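Local coordinates for uncharacterized protein (Legionella longbeachae NSW150, PDB 4JZA) that is a phosphoinositide phosphatase, probably removing the 3-phosphate from phosphatidylinositol 3-phosphate and so altering host lipids during infection, at residues D50-A55 / R104-L109; I110-L115 / K675-R680. All blocks are in the same frame, centred on the assembly; numbering follows the deposited sequence.

Interaction 1 of 2, residues D50-A55 / R104-L109; sequences DSLHKA and RFTAKL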
loop_
_atom_site.group_PDB
_atom_site.type_symbol
_atom_site.label_atom_id
_atom_site.label_comp_id
_atom_site.label_asym_id
_atom_site.label_seq_id
_atom_site.Cartn_x
_atom_site.Cartn_y
_atom_site.Cartn_z
ATOM N N ASP A 50 -13.486 -8.576 -2.521
ATOM C CA ASP A 50 -14.133 -8.222 -1.265
ATOM C C ASP A 50 -13.310 -7.195 -0.523
ATOM O O ASP A 50 -13.823 -6.213 -0.029
ATOM C CB ASP A 50 -14.377 -9.493 -0.430
ATOM C CG ASP A 50 -15.012 -9.219 0.955
ATOM O OD1 ASP A 50 -16.156 -8.724 1.078
ATOM O OD2 ASP A 50 -14.364 -9.551 1.948
ATOM N N SER A 51 -12.017 -7.371 -0.486
ATOM C CA SER A 51 -11.182 -6.431 0.269
ATOM C C SER A 51 -11.190 -5.023 -0.314
ATOM O O SER A 51 -11.124 -4.058 0.430
ATOM C CB SER A 51 -9.738 -6.943 0.353
ATOM O OG SER A 51 -9.011 -6.240 1.323
ATOM N N LEU A 52 -11.222 -4.918 -1.636
ATOM C CA LEU A 52 -11.209 -3.623 -2.293
ATOM C C LEU A 52 -12.556 -2.922 -2.169
ATOM O O LEU A 52 -12.645 -1.672 -2.107
ATOM C CB LEU A 52 -10.791 -3.762 -3.770
ATOM C CG LEU A 52 -9.340 -4.178 -3.990
ATOM C CD1 LEU A 52 -9.091 -4.353 -5.463
ATOM C CD2 LEU A 52 -8.336 -3.186 -3.427
ATOM N N HIS A 53 -13.599 -3.734 -2.184
ATOM C CA HIS A 53 -14.946 -3.273 -1.908
ATOM C C HIS A 53 -14.885 -2.660 -0.521
ATOM O O HIS A 53 -15.106 -1.459 -0.388
ATOM C CB HIS A 53 -15.929 -4.458 -2.035
ATOM C CG HIS A 53 -17.323 -4.140 -1.687
ATOM N ND1 HIS A 53 -17.820 -4.306 -0.421
ATOM C CD2 HIS A 53 -18.331 -3.638 -2.425
ATOM C CE1 HIS A 53 -19.089 -3.933 -0.390
ATOM N NE2 HIS A 53 -19.433 -3.557 -1.608
ATOM N N LYS A 54 -14.503 -3.428 0.504
ATOM C CA LYS A 54 -14.343 -2.796 1.823
ATOM C C LYS A 54 -13.393 -1.596 1.793
ATOM O O LYS A 54 -13.585 -0.663 2.537
ATOM C CB LYS A 54 -13.830 -3.777 2.860
ATOM C CG LYS A 54 -14.909 -4.665 3.454
ATOM C CD LYS A 54 -14.307 -5.942 4.020
ATOM C CE LYS A 54 -15.412 -6.911 4.370
ATOM N NZ LYS A 54 -14.949 -8.309 4.224
ATOM N N ALA A 55 -12.391 -1.576 0.933
ATOM C CA ALA A 55 -11.539 -0.414 0.912
ATOM C C ALA A 55 -12.244 0.812 0.364
ATOM O O ALA A 55 -11.941 1.946 0.773
ATOM C CB ALA A 55 -10.273 -0.674 0.128
ATOM N N ARG A 104 -11.246 -5.599 -14.327
ATOM C CA ARG A 104 -12.428 -4.853 -14.696
ATOM C C ARG A 104 -13.094 -4.214 -13.496
ATOM O O ARG A 104 -13.508 -3.083 -13.572
ATOM C CB ARG A 104 -13.461 -5.766 -15.351
ATOM C CG ARG A 104 -13.252 -6.058 -16.835
ATOM C CD ARG A 104 -14.483 -6.736 -17.456
ATOM N NE ARG A 104 -14.250 -7.064 -18.876
ATOM C CZ ARG A 104 -14.064 -8.290 -19.372
ATOM N NH1 ARG A 104 -14.085 -9.359 -18.575
ATOM N NH2 ARG A 104 -13.865 -8.445 -20.679
ATOM N N PHE A 105 -13.240 -4.975 -12.418
ATOM C CA PHE A 105 -13.898 -4.513 -11.200
ATOM C C PHE A 105 -13.082 -3.393 -10.560
ATOM O O PHE A 105 -13.623 -2.368 -10.111
ATOM C CB PHE A 105 -14.125 -5.688 -10.232
ATOM C CG PHE A 105 -14.496 -5.267 -8.844
ATOM C CD1 PHE A 105 -15.815 -5.054 -8.502
ATOM C CD2 PHE A 105 -13.508 -5.071 -7.866
ATOM C CE1 PHE A 105 -16.149 -4.646 -7.221
ATOM C CE2 PHE A 105 -13.825 -4.646 -6.588
ATOM C CZ PHE A 105 -15.151 -4.419 -6.269
ATOM N N THR A 106 -11.776 -3.560 -10.574
ATOM C CA THR A 106 -10.929 -2.588 -9.933
ATOM C C THR A 106 -11.006 -1.242 -10.709
ATOM O O THR A 106 -11.176 -0.170 -10.129
ATOM C CB THR A 106 -9.478 -3.159 -9.799
ATOM O OG1 THR A 106 -9.498 -4.459 -9.161
ATOM C CG2 THR A 106 -8.628 -2.231 -8.978
ATOM N N ALA A 107 -10.892 -1.312 -12.032
ATOM C CA ALA A 107 -10.979 -0.104 -12.889
ATOM C C ALA A 107 -12.275 0.650 -12.682
ATOM O O ALA A 107 -12.270 1.858 -12.694
ATOM C CB ALA A 107 -10.861 -0.474 -14.348
ATOM N N LYS A 108 -13.386 -0.075 -12.494
ATOM C CA LYS A 108 -14.628 0.559 -12.146
ATOM C C LYS A 108 -14.529 1.372 -10.886
ATOM O O LYS A 108 -15.045 2.451 -10.868
ATOM C CB LYS A 108 -15.747 -0.438 -12.011
ATOM C CG LYS A 108 -16.307 -0.853 -13.360
ATOM C CD LYS A 108 -17.519 -1.731 -13.113
ATOM C CE LYS A 108 -18.053 -2.370 -14.380
ATOM N NZ LYS A 108 -18.697 -3.683 -14.067
ATOM N N LEU A 109 -13.876 0.875 -9.846
ATOM C CA LEU A 109 -13.772 1.627 -8.595
ATOM C C LEU A 109 -12.886 2.824 -8.737
ATOM O O LEU A 109 -13.198 3.889 -8.203
ATOM C CB LEU A 109 -13.214 0.794 -7.453
ATOM C CG LEU A 109 -13.967 -0.478 -7.056
ATOM C CD1 LEU A 109 -13.398 -0.960 -5.746
ATOM C CD2 LEU A 109 -15.448 -0.333 -6.886
#
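Leu52 of helix 41-62 and Phe105, Thr106 and Leu109 of helix 95-116 meet inside the helical bundle near the N-terminus. Leu52 has the largest share of the contact. Its CB points at the other helix and lies beside the rim of the Phe105 ring, near the ring plane, with CE2 4.2 Å from Leu52 CB. The CB of His53 comes to the same edge, 4.3 Å from Phe105 CZ, so the ring meets helix 41-62 edge-on through the first side-chain carbons of two successive residues. Phe105 reaches that far because its CG stands anti to the backbone N (chi1 166°).

Over these segments the two helices run almost parallel, 5° apart, with their axes 10.9 Å from each other, a wide spacing that the leucine and phenylalanine side chains span. Helix 74-87 packs against His53 and Lys108, while helix 122-140 touches Leu52 and Leu109 through Glu133 and Leu129.

Further out, the Leu52 side chain crosses that of Thr106 obliquely, with Leu52 CD1 3.7 Å from Thr106 OG1 and 4.1 Å from CG2. That hydroxyl is hydrogen-bonded to the carbonyl of Leu102 in its own helix; against the leucine methyl it makes a van der Waals contact. Leu109, one turn on from Phe105, brings CD1 to 4.3 Å from Leu52 CB and 3.8 Å from Leu52 O. No hydrogen bond joins the two segments. The imidazole of His53 looks to another helix for its polar partner, as NE2 is hydrogen-bonded to Asp82 OD1.

Interaction 2 of 2, residues I110-L115 / K675-R680; sequences IELIAL and KKLLCR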
loop_
_atom_site.group_PDB
_atom_site.type_symbol
_atom_site.label_atom_id
_atom_site.label_comp_id
_atom_site.label_asym_id
_atom_site.label_seq_id
_atom_site.Cartn_x
_atom_site.Cartn_y
_atom_site.Cartn_z
ATOM N N ILE A 110 -11.764 2.637 -9.417
ATOM C CA ILE A 110 -10.770 3.700 -9.570
ATOM C C ILE A 110 -11.412 4.886 -10.284
ATOM O O ILE A 110 -11.166 6.048 -9.967
ATOM C CB ILE A 110 -9.566 3.125 -10.351
ATOM C CG1 ILE A 110 -8.789 2.224 -9.440
ATOM C CG2 ILE A 110 -8.602 4.177 -10.882
ATOM C CD1 ILE A 110 -8.116 1.147 -10.246
ATOM N N GLU A 111 -12.252 4.569 -11.260
ATOM C CA GLU A 111 -12.801 5.576 -12.128
ATOM C C GLU A 111 -13.885 6.350 -11.329
ATOM O O GLU A 111 -13.943 7.581 -11.351
ATOM C CB GLU A 111 -13.232 4.904 -13.456
ATOM C CG GLU A 111 -14.634 5.139 -13.949
ATOM C CD GLU A 111 -14.993 4.405 -15.263
ATOM O OE1 GLU A 111 -15.294 3.156 -15.224
ATOM O OE2 GLU A 111 -15.055 5.137 -16.318
ATOM N N LEU A 112 -14.711 5.610 -10.598
ATOM C CA LEU A 112 -15.681 6.194 -9.692
ATOM C C LEU A 112 -15.022 7.099 -8.656
ATOM O O LEU A 112 -15.529 8.162 -8.343
ATOM C CB LEU A 112 -16.450 5.087 -9.002
ATOM C CG LEU A 112 -17.449 5.583 -8.008
ATOM C CD1 LEU A 112 -18.384 6.498 -8.770
ATOM C CD2 LEU A 112 -18.237 4.463 -7.434
ATOM N N ILE A 113 -13.874 6.681 -8.140
ATOM C CA ILE A 113 -13.080 7.512 -7.241
ATOM C C ILE A 113 -12.535 8.755 -7.934
ATOM O O ILE A 113 -12.653 9.848 -7.419
ATOM C CB ILE A 113 -11.950 6.703 -6.610
ATOM C CG1 ILE A 113 -12.547 5.664 -5.661
ATOM C CG2 ILE A 113 -10.971 7.595 -5.857
ATOM C CD1 ILE A 113 -11.579 4.557 -5.315
ATOM N N ALA A 114 -11.986 8.628 -9.128
ATOM C CA ALA A 114 -11.467 9.820 -9.790
ATOM C C ALA A 114 -12.570 10.851 -10.040
ATOM O O ALA A 114 -12.330 12.060 -9.925
ATOM C CB ALA A 114 -10.810 9.453 -11.088
ATOM N N LEU A 115 -13.747 10.368 -10.445
ATOM C CA LEU A 115 -14.963 11.172 -10.623
ATOM C C LEU A 115 -15.440 11.817 -9.330
ATOM O O LEU A 115 -15.472 13.034 -9.233
ATOM C CB LEU A 115 -16.110 10.318 -11.121
ATOM C CG LEU A 115 -17.456 11.066 -11.236
ATOM C CD1 LEU A 115 -17.315 12.252 -12.180
ATOM C CD2 LEU A 115 -18.552 10.144 -11.725
ATOM N N LYS A 675 -18.080 11.481 -20.341
ATOM C CA LYS A 675 -18.952 11.695 -19.207
ATOM C C LYS A 675 -19.865 10.526 -18.915
ATOM O O LYS A 675 -20.825 10.650 -18.191
ATOM C CB LYS A 675 -19.776 12.909 -19.493
ATOM C CG LYS A 675 -18.974 14.190 -19.497
ATOM C CD LYS A 675 -18.778 14.762 -18.102
ATOM C CE LYS A 675 -18.585 16.283 -18.200
ATOM N NZ LYS A 675 -18.329 16.968 -16.893
ATOM N N LYS A 676 -19.569 9.376 -19.468
ATOM C CA LYS A 676 -20.549 8.320 -19.514
ATOM C C LYS A 676 -20.955 7.816 -18.139
ATOM O O LYS A 676 -22.098 7.400 -17.949
ATOM C CB LYS A 676 -20.015 7.178 -20.370
ATOM C CG LYS A 676 -20.865 5.901 -20.342
ATOM C CD LYS A 676 -20.782 5.112 -21.652
ATOM C CE LYS A 676 -21.867 4.047 -21.741
ATOM N NZ LYS A 676 -21.639 3.245 -22.972
ATOM N N LEU A 677 -20.015 7.823 -17.206
ATOM C CA LEU A 677 -20.207 7.246 -15.880
ATOM C C LEU A 677 -21.088 8.154 -15.025
ATOM O O LEU A 677 -22.030 7.686 -14.354
ATOM C CB LEU A 677 -18.833 6.990 -15.181
ATOM C CG LEU A 677 -18.863 6.524 -13.707
ATOM C CD1 LEU A 677 -19.460 5.121 -13.506
ATOM C CD2 LEU A 677 -17.492 6.621 -13.077
ATOM N N LEU A 678 -20.756 9.445 -15.048
ATOM C CA LEU A 678 -21.531 10.495 -14.390
ATOM C C LEU A 678 -22.988 10.467 -14.822
ATOM O O LEU A 678 -23.855 10.586 -13.991
ATOM C CB LEU A 678 -20.939 11.859 -14.708
ATOM C CG LEU A 678 -21.698 13.054 -14.117
ATOM C CD1 LEU A 678 -21.669 13.093 -12.625
ATOM C CD2 LEU A 678 -21.165 14.366 -14.618
ATOM N N CYS A 679 -23.233 10.314 -16.120
ATOM C CA CYS A 679 -24.565 10.196 -16.645
ATOM C C CYS A 679 -25.237 8.898 -16.187
ATOM O O CYS A 679 -26.404 8.899 -15.855
ATOM C CB CYS A 679 -24.573 10.230 -18.169
ATOM S SG CYS A 679 -23.982 11.775 -18.929
ATOM N N ARG A 680 -24.518 7.792 -16.215
ATOM C CA ARG A 680 -25.071 6.495 -15.810
ATOM C C ARG A 680 -25.578 6.558 -14.376
ATOM O O ARG A 680 -26.686 6.078 -14.093
ATOM C CB ARG A 680 -24.023 5.409 -15.923
ATOM C CG ARG A 680 -24.386 4.142 -15.167
ATOM C CD ARG A 680 -23.518 2.986 -15.566
ATOM N NE ARG A 680 -23.896 2.553 -16.904
ATOM C CZ ARG A 680 -23.031 2.133 -17.818
ATOM N NH1 ARG A 680 -21.717 2.134 -17.571
ATOM N NH2 ARG A 680 -23.479 1.765 -19.006
#
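Leu677 and Leu678, in the first turn of helix 676-702, pack against Glu111, Leu112 and Leu115 on helix 95-116. Lys675 stands just before the helix, at the N-cap position, where its carbonyl O accepts the N-H of Cys679 at 3.2 Å. The end of the Lys676 side chain leads away from helix 95-116, and the side chain touches Glu754 and Gln758 of helix 748-761.

The CB of Leu677 points toward the other helix, and this residue has the larger share of the contact. With CG anti to the backbone N (chi1 173°), its CD2 is carried in among three residues. The Glu111 side chain approaches from the opposite direction, its aliphatic CG being the nearest atom and its CD lying 4.0 Å from Leu677 CD2. That same methyl is 3.9 Å from the backbone N of Leu112, 4.4 Å from Leu112 CD1 and 3.9 Å from Leu115 CD2.

These segments cross almost at right angles, at -85°, and within them about one turn of each takes part. Helix 676-702 overlaps the region assigned to the C-terminal domain of the phosphoinositide phosphatase family, and here it lies across the N-terminal helical bundle. Tyr80 of helix 74-87 also touches Leu677, extending the apolar surface beyond helix 95-116.

Leu678 comes in from the side: Leu115 CD2 rests 4.0 Å from its CA and 4.2 Å from its CB, so this leucine offers its backbone end to the contact. Cys679 turns to Leu757 of helix 748-761. Glu111 has its polar end held by the backbone, OE2 accepting the N-H of Leu672 in the loop leading up to the helix, while its CG meets Leu677.

Overall arrangement
Helix 95-116 serves both contacts with consecutive segments: interaction 1 uses 104-109 and interaction 2 uses 110-115, their centres 14 Å apart. Both are buried and apolar, without a hydrogen bond across. Interaction 1, about 14 Å from the centre of the chain, joins near-parallel neighbours within one bundle and turns an aromatic edge toward aliphatic carbons. Interaction 2 lies about 23 Å out and is mostly leucine against leucine, with the aliphatic part of Glu111, bringing together helices some 560 residues apart in sequence at nearly a right angle. Helices 74-87 and 122-140 border both. Polar groups are served differently: Thr106 by its own helix, Glu111 by the loop leading into helix 676-702.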